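Local coordinates for TlmII (Streptoalloteichus hindustanus, PDB 4HVM), which probably binds phosphopantetheine-linked substrates as a condensation-domain protein of nonribosomal peptide synthesis, taking part in tallysomycin biosynthesis, at residues A246-W251 against A452-A457. Numbering follows the deposited sequence.
Sequences AALTAW and AAMAQA
Leu-248 and Trp-251, one turn apart on helix 241-255, meet Ala-453 and Met-454 of helix 445-459. The contact is wholly apolar, and no hydrogen bond crosses it. The two methyls of Leu-248 divide the work. CD2 rests on CB of Ala-453 at 3.7 Å, while CD1 lies 3.6 Å from CG of Met-454. The leucine holds CG opposite its own carbonyl carbon (chi1 -72°); this carries the branch out to the second helix. Met-454 is selenomethionine, and it touches Leu-248 through the base of its side chain. The Met-454 side chain also touches Leu-220 and Val-222 of strand 216-223 and Leu-230 of helix 224-231.

The chain has the two-lobed, chloramphenicol-acetyltransferase-like fold expected of condensation domains. Both helices probably lie in its C-terminal lobe, where helix 445-459 packs on strand 216-223. Their short segments cross at 129°, with axes 10.9 Å apart at closest approach. Helix 314-330 adjoins both, with Phe-314 touching Leu-248 and Ala-457.

The aromatic contact is made by the benzo part of the Trp-251 indole. Its CZ3 approaches CB of Ala-453 obliquely, at 3.6 Å. CG of Trp-251 is anti to the backbone N (chi1 162°), which sends the indole out toward helix 445-459. One methyl, CB of Ala-453, thus meets both Leu-248 CD2 and Trp-251 CZ3. Leu-465, near the modelled C-terminus, touches both Leu-248 and Trp-251.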
loop_
_atom_site.group_PDB
_atom_site.type_symbol
_atom_site.label_atom_id
_atom_site.label_comp_id
_atom_site.label_asym_id
_atom_site.label_seq_id
_atom_site.Cartn_x
_atom_site.Cartn_y
_atom_site.Cartn_z
ATOM N N ALA A 246 -10.624 7.074 -7.575
ATOM C CA ALA A 246 -11.071 6.036 -8.494
ATOM C C ALA A 246 -12.179 6.530 -9.419
ATOM O O ALA A 246 -12.225 6.162 -10.593
ATOM C CB ALA A 246 -11.533 4.813 -7.720
ATOM N N ALA A 247 -13.063 7.370 -8.889
ATOM C CA ALA A 247 -14.161 7.916 -9.673
ATOM C C ALA A 247 -13.651 8.888 -10.726
ATOM O O ALA A 247 -14.073 8.844 -11.881
ATOM C CB ALA A 247 -15.169 8.604 -8.764
ATOM N N LEU A 248 -12.736 9.762 -10.319
ATOM C CA LEU A 248 -12.214 10.795 -11.208
ATOM C C LEU A 248 -11.223 10.240 -12.226
ATOM O O LEU A 248 -11.165 10.717 -13.358
ATOM C CB LEU A 248 -11.584 11.937 -10.406
ATOM C CG LEU A 248 -12.569 12.844 -9.663
ATOM C CD1 LEU A 248 -11.830 13.905 -8.868
ATOM C CD2 LEU A 248 -13.556 13.483 -10.631
ATOM N N THR A 249 -10.452 9.233 -11.823
ATOM C CA THR A 249 -9.523 8.572 -12.734
ATOM C C THR A 249 -10.298 7.825 -13.812
ATOM O O THR A 249 -9.956 7.889 -14.994
ATOM C CB THR A 249 -8.600 7.586 -11.997
ATOM O OG1 THR A 249 -7.807 8.290 -11.034
ATOM C CG2 THR A 249 -7.682 6.885 -12.980
ATOM N N ALA A 250 -11.347 7.122 -13.395
ATOM C CA ALA A 250 -12.215 6.409 -14.323
ATOM C C ALA A 250 -12.910 7.389 -15.254
ATOM O O ALA A 250 -13.127 7.093 -16.426
ATOM C CB ALA A 250 -13.243 5.582 -13.571
ATOM N N TRP A 251 -13.255 8.559 -14.725
ATOM C CA TRP A 251 -13.904 9.596 -15.518
ATOM C C TRP A 251 -13.010 10.095 -16.643
ATOM O O TRP A 251 -13.443 10.184 -17.791
ATOM C CB TRP A 251 -14.316 10.776 -14.638
ATOM C CG TRP A 251 -14.588 12.032 -15.415
ATOM C CD1 TRP A 251 -15.719 12.334 -16.117
ATOM C CD2 TRP A 251 -13.711 13.157 -15.563
ATOM N NE1 TRP A 251 -15.602 13.576 -16.692
ATOM C CE2 TRP A 251 -14.378 14.102 -16.368
ATOM C CE3 TRP A 251 -12.429 13.455 -15.094
ATOM C CZ2 TRP A 251 -13.806 15.324 -16.714
ATOM C CZ3 TRP A 251 -11.861 14.670 -15.439
ATOM C CH2 TRP A 251 -12.550 15.588 -16.241
ATOM N N ALA A 452 -8.650 19.929 -12.395
ATOM C CA ALA A 452 -9.847 20.698 -12.702
ATOM C C ALA A 452 -11.084 20.007 -12.149
ATOM O O ALA A 452 -11.976 20.656 -11.602
ATOM C CB ALA A 452 -9.978 20.895 -14.199
ATOM N N ALA A 453 -11.127 18.688 -12.291
ATOM C CA ALA A 453 -12.280 17.914 -11.856
ATOM C C ALA A 453 -12.445 17.962 -10.340
ATOM O O ALA A 453 -13.566 18.013 -9.835
ATOM C CB ALA A 453 -12.165 16.476 -12.338
HETATM N N MSE A 454 -11.327 17.952 -9.618
HETATM C CA MSE A 454 -11.361 18.023 -8.161
HETATM C C MSE A 454 -11.919 19.357 -7.684
HETATM O O MSE A 454 -12.758 19.402 -6.783
HETATM C CB MSE A 454 -9.969 17.795 -7.573
HETATM C CG MSE A 454 -9.594 16.335 -7.420
HETATM SE SE MSE A 454 -7.860 16.097 -6.583
HETATM C CE MSE A 454 -6.770 16.853 -8.003
ATOM N N ALA A 455 -11.449 20.441 -8.295
ATOM C CA ALA A 455 -11.942 21.775 -7.978
ATOM C C ALA A 455 -13.447 21.853 -8.192
ATOM O O ALA A 455 -14.170 22.401 -7.362
ATOM C CB ALA A 455 -11.234 22.818 -8.825
ATOM N N GLN A 456 -13.909 21.287 -9.301
ATOM C CA GLN A 456 -15.328 21.259 -9.620
ATOM C C GLN A 456 -16.105 20.421 -8.611
ATOM O O GLN A 456 -17.196 20.804 -8.189
ATOM C CB GLN A 456 -15.541 20.707 -11.029
ATOM C CG GLN A 456 -16.988 20.690 -11.470
ATOM C CD GLN A 456 -17.588 22.077 -11.527
ATOM O OE1 GLN A 456 -17.312 22.847 -12.448
ATOM N NE2 GLN A 456 -18.415 22.404 -10.542
ATOM N N ALA A 457 -15.538 19.282 -8.222
ATOM C CA ALA A 457 -16.217 18.366 -7.309
ATOM C C ALA A 457 -16.476 18.985 -5.939
ATOM O O ALA A 457 -17.454 18.648 -5.272
ATOM C CB ALA A 457 -15.427 17.075 -7.162
#